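Local atomic coordinates of VP1 (PDB entry 4PCH), a protein that forms the outer shell of the polyomavirus capsid as pentamers of jelly-roll subunits and probably attaches the virion to host cells. Residues 120-125 with 182-187; 102-107 with 242-247. One frame throughout, in Å; residues are numbered along the deposited sequence. Where two conformers were deposited one is given.

Interaction 1 of 2, residues 120-125 with 182-187; sequences FWACGG and DNTRYF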
ATOM      1  N   PHE B 120      10.643 -14.643   3.328  1.00 11.23           N
ATOM      2  CA  PHE B 120      10.203 -15.972   2.863  1.00 12.53           C
ATOM      3  C   PHE B 120      10.007 -16.914   4.020  1.00 11.69           C
ATOM      4  O   PHE B 120      10.831 -16.940   4.933  1.00 10.31           O
ATOM      5  CB  PHE B 120      11.235 -16.574   1.903  1.00 11.48           C
ATOM      6  CG  PHE B 120      10.911 -17.968   1.455  1.00 11.88           C
ATOM      7  CD1 PHE B 120      10.170 -18.183   0.301  1.00 10.46           C
ATOM      8  CD2 PHE B 120      11.384 -19.069   2.174  1.00 11.28           C
ATOM      9  CE1 PHE B 120       9.857 -19.469  -0.127  1.00 12.66           C
ATOM     10  CE2 PHE B 120      11.075 -20.346   1.771  1.00 12.08           C
ATOM     11  CZ  PHE B 120      10.300 -20.553   0.628  1.00 13.25           C
ATOM     12  N   TRP B 121       8.924 -17.699   3.976  1.00 11.40           N
ATOM     13  CA  TRP B 121       8.787 -18.812   4.901  1.00  9.97           C
ATOM     14  C   TRP B 121       8.201 -20.022   4.176  1.00 10.90           C
ATOM     15  O   TRP B 121       7.481 -19.896   3.159  1.00 11.93           O
ATOM     16  CB  TRP B 121       7.939 -18.435   6.141  1.00 10.29           C
ATOM     17  CG  TRP B 121       6.538 -18.067   5.814  1.00 13.00           C
ATOM     18  CD1 TRP B 121       6.027 -16.792   5.686  1.00 12.91           C
ATOM     19  CD2 TRP B 121       5.441 -18.966   5.568  1.00 14.14           C
ATOM     20  NE1 TRP B 121       4.703 -16.860   5.346  1.00 15.44           N
ATOM     21  CE2 TRP B 121       4.315 -18.174   5.270  1.00 18.73           C
ATOM     22  CE3 TRP B 121       5.311 -20.361   5.551  1.00 15.31           C
ATOM     23  CZ2 TRP B 121       3.070 -18.728   4.959  1.00 16.36           C
ATOM     24  CZ3 TRP B 121       4.078 -20.918   5.258  1.00 15.33           C
ATOM     25  CH2 TRP B 121       2.966 -20.094   4.956  1.00 20.23           C
ATOM     26  N   ALA B 122       8.513 -21.191   4.718  1.00 11.96           N
ATOM     27  CA  ALA B 122       7.933 -22.469   4.289  1.00 11.03           C
ATOM     28  C   ALA B 122       7.800 -23.414   5.465  1.00 11.11           C
ATOM     29  O   ALA B 122       8.588 -23.384   6.414  1.00 11.62           O
ATOM     30  CB  ALA B 122       8.730 -23.118   3.161  1.00 12.21           C
ATOM     31  N   CYS B 123       6.751 -24.245   5.382  1.00 11.42           N
ATOM     32  CA  CYS B 123       6.450 -25.295   6.328  1.00 11.66           C
ATOM     33  C   CYS B 123       5.981 -26.527   5.580  1.00 13.40           C
ATOM     34  O   CYS B 123       5.030 -26.468   4.786  1.00 12.79           O
ATOM     35  CB  CYS B 123       5.362 -24.809   7.293  1.00 12.30           C
ATOM     36  SG  CYS B 123       4.856 -26.041   8.509  1.00 15.08           S
ATOM     37  N   GLY B 124       6.631 -27.661   5.820  1.00 13.26           N
ATOM     38  CA  GLY B 124       6.317 -28.868   5.092  1.00 13.70           C
ATOM     39  C   GLY B 124       6.682 -30.154   5.818  1.00 13.09           C
ATOM     40  O   GLY B 124       7.242 -30.141   6.915  1.00 13.58           O
ATOM     41  N   GLY B 125       6.341 -31.269   5.181  1.00 14.14           N
ATOM     42  CA  GLY B 125       6.605 -32.584   5.709  1.00 15.19           C
ATOM     43  C   GLY B 125       7.945 -33.160   5.270  1.00 16.51           C
ATOM     44  O   GLY B 125       8.267 -34.293   5.602  1.00 17.58           O
ATOM     45  N   ASP B 182       4.357 -30.368  -3.045  1.00 16.51           N
ATOM     46  CA  ASP B 182       2.939 -30.670  -2.796  0.50 18.60           C
ATOM     47  C   ASP B 182       2.633 -30.945  -1.305  1.00 20.13           C
ATOM     48  O   ASP B 182       1.478 -30.887  -0.928  1.00 23.48           O
ATOM     49  CB  ASP B 182       2.402 -31.788  -3.682  0.50 18.92           C
ATOM     50  CG  ASP B 182       2.101 -31.340  -5.093  0.50 22.08           C
ATOM     51  OD1 ASP B 182       1.381 -30.341  -5.304  0.50 24.63           O
ATOM     52  OD2 ASP B 182       2.555 -32.048  -6.003  0.50 29.80           O
ATOM     53  N   ASN B 183       3.644 -31.131  -0.462  1.00 17.10           N
ATOM     54  CA  ASN B 183       3.409 -31.254   0.984  1.00 16.35           C
ATOM     55  C   ASN B 183       4.129 -30.186   1.785  1.00 14.45           C
ATOM     56  O   ASN B 183       4.551 -30.425   2.911  1.00 14.80           O
ATOM     57  CB  ASN B 183       3.803 -32.679   1.430  1.00 15.42           C
ATOM     58  CG  ASN B 183       3.272 -33.052   2.817  1.00 17.29           C
ATOM     59  OD1 ASN B 183       2.157 -32.683   3.212  1.00 15.67           O
ATOM     60  ND2 ASN B 183       4.057 -33.843   3.541  1.00 15.10           N
ATOM     61  N   THR B 184       4.214 -28.988   1.196  1.00 13.42           N
ATOM     62  CA  THR B 184       4.784 -27.810   1.822  1.00 13.52           C
ATOM     63  C   THR B 184       3.895 -26.611   1.448  1.00 14.42           C
ATOM     64  O   THR B 184       3.320 -26.579   0.334  1.00 15.83           O
ATOM     65  CB  THR B 184       6.233 -27.596   1.317  1.00 13.95           C
ATOM     66  OG1 THR B 184       7.071 -28.620   1.852  1.00 15.45           O
ATOM     67  CG2 THR B 184       6.788 -26.219   1.686  1.00 14.13           C
ATOM     68  N   ARG B 185       3.738 -25.667   2.377  1.00 14.38           N
ATOM     69  CA  ARG B 185       3.161 -24.358   2.055  1.00 12.32           C
ATOM     70  C   ARG B 185       4.247 -23.340   2.172  1.00 12.81           C
ATOM     71  O   ARG B 185       5.083 -23.408   3.096  1.00 13.52           O
ATOM     72  CB  ARG B 185       2.022 -23.981   3.004  1.00 12.58           C
ATOM     73  CG  ARG B 185       0.951 -25.031   3.149  1.00 13.38           C
ATOM     74  CD  ARG B 185       0.330 -25.526   1.866  1.00 14.72           C
ATOM     75  NE  ARG B 185      -0.740 -26.441   2.248  1.00 16.74           N
ATOM     76  CZ  ARG B 185      -0.882 -27.714   1.920  1.00 16.81           C
ATOM     77  NH1 ARG B 185      -0.080 -28.318   1.039  1.00 17.38           N
ATOM     78  NH2 ARG B 185      -1.908 -28.391   2.436  1.00 18.93           N
ATOM     79  N   TYR B 186       4.281 -22.373   1.229  1.00 12.04           N
ATOM     80  CA  TYR B 186       5.311 -21.335   1.279  1.00 12.70           C
ATOM     81  C   TYR B 186       4.783 -20.012   0.752  1.00 12.23           C
ATOM     82  O   TYR B 186       3.777 -19.966   0.035  1.00 15.46           O
ATOM     83  CB  TYR B 186       6.579 -21.735   0.489  1.00 13.69           C
ATOM     84  CG  TYR B 186       6.375 -21.922  -0.990  1.00 12.06           C
ATOM     85  CD1 TYR B 186       6.333 -20.839  -1.858  1.00 12.12           C
ATOM     86  CD2 TYR B 186       6.236 -23.193  -1.539  1.00 12.88           C
ATOM     87  CE1 TYR B 186       6.145 -21.024  -3.217  1.00 12.28           C
ATOM     88  CE2 TYR B 186       6.057 -23.379  -2.891  1.00 12.78           C
ATOM     89  CZ  TYR B 186       6.012 -22.298  -3.733  1.00 12.89           C
ATOM     90  OH  TYR B 186       5.821 -22.501  -5.085  1.00 15.32           O
ATOM     91  N   PHE B 187       5.490 -18.956   1.122  1.00 13.04           N
ATOM     92  CA  PHE B 187       5.173 -17.599   0.671  1.00 13.04           C
ATOM     93  C   PHE B 187       6.449 -16.772   0.675  1.00 13.62           C
ATOM     94  O   PHE B 187       7.254 -16.841   1.627  1.00 11.70           O
ATOM     95  CB  PHE B 187       4.179 -16.933   1.623  1.00 15.97           C
ATOM     96  CG  PHE B 187       3.819 -15.520   1.199  1.00 19.23           C
ATOM     97  CD1 PHE B 187       3.010 -15.305   0.107  1.00 20.51           C
ATOM     98  CD2 PHE B 187       4.345 -14.441   1.852  1.00 26.15           C
ATOM     99  CE1 PHE B 187       2.702 -14.016  -0.317  1.00 26.89           C
ATOM    100  CE2 PHE B 187       4.048 -13.145   1.444  1.00 23.98           C
ATOM    101  CZ  PHE B 187       3.228 -12.942   0.362  1.00 23.61           C
TER

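Interaction 2 of 2, residues 102-107 with 242-247; sequences GYQRAN and PTLSAD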
ATOM      1  N   GLY B 102      24.927   3.642  10.420  1.00 12.03           N
ATOM      2  CA  GLY B 102      25.794   4.669   9.825  1.00 12.32           C
ATOM      3  C   GLY B 102      25.034   5.908   9.405  1.00 12.09           C
ATOM      4  O   GLY B 102      23.820   6.042   9.640  1.00 14.53           O
ATOM      5  N   TYR B 103      25.731   6.823   8.748  1.00 13.42           N
ATOM      6  CA  TYR B 103      25.117   8.089   8.373  1.00 13.54           C
ATOM      7  C   TYR B 103      25.461   8.450   6.944  1.00 14.96           C
ATOM      8  O   TYR B 103      26.463   8.001   6.408  1.00 14.22           O
ATOM      9  CB  TYR B 103      25.538   9.207   9.325  1.00 17.10           C
ATOM     10  CG  TYR B 103      27.002   9.497   9.379  1.00 15.91           C
ATOM     11  CD1 TYR B 103      27.595  10.428   8.505  1.00 19.45           C
ATOM     12  CD2 TYR B 103      27.819   8.910  10.334  1.00 17.39           C
ATOM     13  CE1 TYR B 103      28.940  10.696   8.564  1.00 21.01           C
ATOM     14  CE2 TYR B 103      29.172   9.198  10.409  1.00 19.02           C
ATOM     15  CZ  TYR B 103      29.729  10.088   9.524  1.00 22.96           C
ATOM     16  OH  TYR B 103      31.071  10.369   9.598  1.00 24.42           O
ATOM     17  N   GLN B 104      24.598   9.258   6.341  1.00 13.95           N
ATOM     18  CA  GLN B 104      24.747   9.663   4.959  1.00 15.65           C
ATOM     19  C   GLN B 104      24.996  11.158   4.996  1.00 19.58           C
ATOM     20  O   GLN B 104      24.090  11.949   5.366  1.00 17.94           O
ATOM     21  CB  GLN B 104      23.472   9.362   4.175  1.00 16.77           C
ATOM     22  CG  GLN B 104      23.511   9.832   2.735  1.00 19.86           C
ATOM     23  CD  GLN B 104      22.208   9.534   1.996  1.00 20.15           C
ATOM     24  OE1 GLN B 104      21.130   9.545   2.590  1.00 24.37           O
ATOM     25  NE2 GLN B 104      22.299   9.351   0.695  1.00 27.05           N
ATOM     26  N   ARG B 105      26.193  11.551   4.606  1.00 17.72           N
ATOM     27  CA  ARG B 105      26.553  12.975   4.613  1.00 21.91           C
ATOM     28  C   ARG B 105      25.646  13.832   3.752  1.00 22.84           C
ATOM     29  O   ARG B 105      25.246  14.929   4.164  1.00 21.57           O
ATOM     30  CB  ARG B 105      28.000  13.176   4.181  1.00 27.07           C
ATOM     31  CG  ARG B 105      28.983  12.746   5.240  1.00 29.21           C
ATOM     32  CD  ARG B 105      30.362  13.276   4.927  1.00 33.73           C
ATOM     33  NE  ARG B 105      31.287  12.840   5.963  1.00 38.93           N
ATOM     34  CZ  ARG B 105      32.207  11.884   5.841  1.00 39.26           C
ATOM     35  NH1 ARG B 105      32.985  11.614   6.880  1.00 34.57           N
ATOM     36  NH2 ARG B 105      32.395  11.223   4.694  1.00 31.09           N
ATOM     37  N   ALA B 106      25.318  13.337   2.563  1.00 21.02           N
ATOM     38  CA  ALA B 106      24.547  14.121   1.570  1.00 25.03           C
ATOM     39  C   ALA B 106      23.174  14.629   2.075  1.00 25.33           C
ATOM     40  O   ALA B 106      22.663  15.675   1.626  1.00 25.53           O
ATOM     41  CB  ALA B 106      24.331  13.270   0.314  1.00 24.91           C
ATOM     42  N   ASN B 107      22.567  13.870   2.971  1.00 20.18           N
ATOM     43  CA  ASN B 107      21.252  14.196   3.534  1.00 22.90           C
ATOM     44  C   ASN B 107      21.440  14.587   5.023  1.00 19.38           C
ATOM     45  O   ASN B 107      20.462  14.712   5.749  1.00 19.35           O
ATOM     46  CB  ASN B 107      20.285  12.998   3.406  1.00 25.98           C
ATOM     47  CG  ASN B 107      19.552  12.941   2.058  1.00 33.06           C
ATOM     48  OD1 ASN B 107      18.974  13.930   1.578  1.00 29.53           O
ATOM     49  ND2 ASN B 107      19.569  11.777   1.445  1.00 24.70           N
ATOM     50  N   PRO B 242      30.469   6.815   7.850  1.00 14.61           N
ATOM     51  CA  PRO B 242      29.745   7.272   6.669  1.00 14.07           C
ATOM     52  C   PRO B 242      29.416   6.123   5.747  1.00 13.67           C
ATOM     53  O   PRO B 242      30.166   5.141   5.631  1.00 14.29           O
ATOM     54  CB  PRO B 242      30.695   8.272   6.009  1.00 15.07           C
ATOM     55  CG  PRO B 242      32.042   7.879   6.484  1.00 16.76           C
ATOM     56  CD  PRO B 242      31.876   7.255   7.844  1.00 15.49           C
ATOM     57  N   THR B 243      28.266   6.239   5.109  1.00 13.11           N
ATOM     58  CA  THR B 243      27.815   5.248   4.151  1.00 12.17           C
ATOM     59  C   THR B 243      26.999   5.910   3.046  1.00 13.30           C
ATOM     60  O   THR B 243      26.822   7.123   3.034  1.00 14.08           O
ATOM     61  CB  THR B 243      27.103   4.060   4.836  1.00 12.89           C
ATOM     62  OG1 THR B 243      26.920   2.978   3.920  1.00 12.36           O
ATOM     63  CG2 THR B 243      25.780   4.461   5.446  1.00 11.86           C
ATOM     64  N   LEU B 244      26.512   5.087   2.127  1.00 13.32           N
ATOM     65  CA  LEU B 244      25.784   5.537   0.955  1.00 14.78           C
ATOM     66  C   LEU B 244      26.566   6.556   0.124  1.00 16.28           C
ATOM     67  O   LEU B 244      26.001   7.474  -0.474  1.00 16.24           O
ATOM     68  CB  LEU B 244      24.386   6.052   1.318  1.00 14.33           C
ATOM     69  CG  LEU B 244      23.413   5.007   1.841  1.00 15.95           C
ATOM     70  CD1 LEU B 244      22.186   5.718   2.390  1.00 16.27           C
ATOM     71  CD2 LEU B 244      23.042   3.964   0.798  1.00 14.52           C
ATOM     72  N   SER B 245      27.872   6.335   0.035  1.00 16.45           N
ATOM     73  CA  SER B 245      28.762   7.159  -0.752  1.00 21.08           C
ATOM     74  C   SER B 245      29.821   6.209  -1.323  1.00 17.30           C
ATOM     75  O   SER B 245      30.152   5.205  -0.690  1.00 17.47           O
ATOM     76  CB  SER B 245      29.400   8.239   0.146  1.00 21.81           C
ATOM     77  OG  SER B 245      29.995   9.235  -0.620  1.00 27.32           O
ATOM     78  N   ALA B 246      30.322   6.539  -2.509  1.00 20.38           N
ATOM     79  CA  ALA B 246      31.221   5.685  -3.293  1.00 23.30           C
ATOM     80  C   ALA B 246      32.399   5.121  -2.480  1.00 21.28           C
ATOM     81  O   ALA B 246      32.691   3.930  -2.565  1.00 21.63           O
ATOM     82  CB  ALA B 246      31.754   6.454  -4.482  1.00 29.48           C
ATOM     83  N   ASP B 247      33.050   5.962  -1.679  1.00 18.70           N
ATOM     84  CA  ASP B 247      34.266   5.523  -0.955  1.00 20.56           C
ATOM     85  C   ASP B 247      34.035   4.436   0.105  1.00 19.64           C
ATOM     86  O   ASP B 247      34.996   3.784   0.548  1.00 20.30           O
ATOM     87  CB  ASP B 247      34.952   6.715  -0.271  1.00 22.10           C
ATOM     88  CG  ASP B 247      35.606   7.683  -1.252  1.00 25.54           C
ATOM     89  OD1 ASP B 247      35.698   7.421  -2.463  1.00 26.55           O
ATOM     90  OD2 ASP B 247      36.050   8.732  -0.776  1.00 27.58           O
TER
HETATM   91  O   HOH W   1      24.944   9.961  -0.603  1.00 26.80           O
HETATM   92  O   HOH W   2      27.992   9.626   3.356  1.00 17.15           O

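Interaction 1 of 2, residues 120-125 with 182-187
An antiparallel strand pair in the jelly-roll fold of VP1 joins W121, A122, C123 and G124 to F187, Y186, R185 and T184. W121 and F187 form a hydrogen-bonded pair. W121 N gives to F187 O at 3.0 Å, and F187 N gives back to W121 O. C123 and R185 repeat this two residues on, with R185 N 2.8 Å from C123 O. Past the end of the ladder, G125 N bonds to N183 O. On the sheet face that carries W121 and C123, the indole folds back over the partner strand. Its CG sits between the backbone N and the carbonyl carbon (chi1 63°). This lays one ring face over F187 CB, which is 3.8 Å from W121 NE1. The far end of the indole brings CZ3 to 3.4 Å from R185 O. On the other face A122 CB packs on Y186 CB at 3.7 Å. F120 CZ lies 3.9 Å from Y186 CB, and the F120 ring also meets Y61 edge-to-face. N204 of the second subunit hydrogen-bonds T184 O and Y186 N, and F187 pairs with a strand of that subunit. R185 NE hydrogen-bonds to L210 O. The backbone bonds therefore fix the register, while the W121 indole covers the F187 to R185 part of the partner strand on one face.

Interaction 2 of 2, residues 102-107 with 242-247
A chi1 of 61° folds the Y103 ring back over its own backbone, toward P242. The proline lies over one ring face. P242 CA is 4.0 Å from the centroid of the Y103 ring and 11° off its normal, a CH-pi contact. R105 reaches the same proline with a stretched-out side chain. Its guanidinium presents one face to P242 CB, 3.7 Å from R105 NH2. The NH2 group also bonds to the hydroxyl of Y248. The contact joins the short strand 103-104 to the loop between strands 224-236 and 253-271, far from the centre of the chain. A single backbone bridge pairs Y103 with P242, and beside it T243 N gives to Y103 O at 2.8 Å; Y103 also bonds to the backbone of L241. The extended Q104 side chain crosses L244 at a slant, with Q104 CD 3.8 Å from L244 CD1. One water accepts from Q104 NE2 and donates to L244 O. A second accepts from R105 N and donates to T243 O. N107 ND2 gives a straight bond (174°) to Q104 OE1 from above the carbonyl plane. L244 also packs on T109 of the second subunit, and Y103 on M49 of the third.

Overall arrangement
From the N terminus, the chain first reaches 102-107, the opening half of interaction 2. It then enters strand 117-124, whose end supplies 120-125. After 56 residues with little strand and no helix, it returns as 182-187 and closes interaction 1. Strands 208-219 and 224-236 follow before 242-247 closes interaction 2. The loop of interaction 1 thus lies wholly within the longer loop of interaction 2. Interaction 1 joins two strands of the large sheet about 10 Å from the centre of the chain. Interaction 2 ties the short strand 103-104 to the loop before strand 253-271, about 31 Å from the chain centre. The contact centres are 39 Å apart and the two contacts do not touch, yet both border the second subunit.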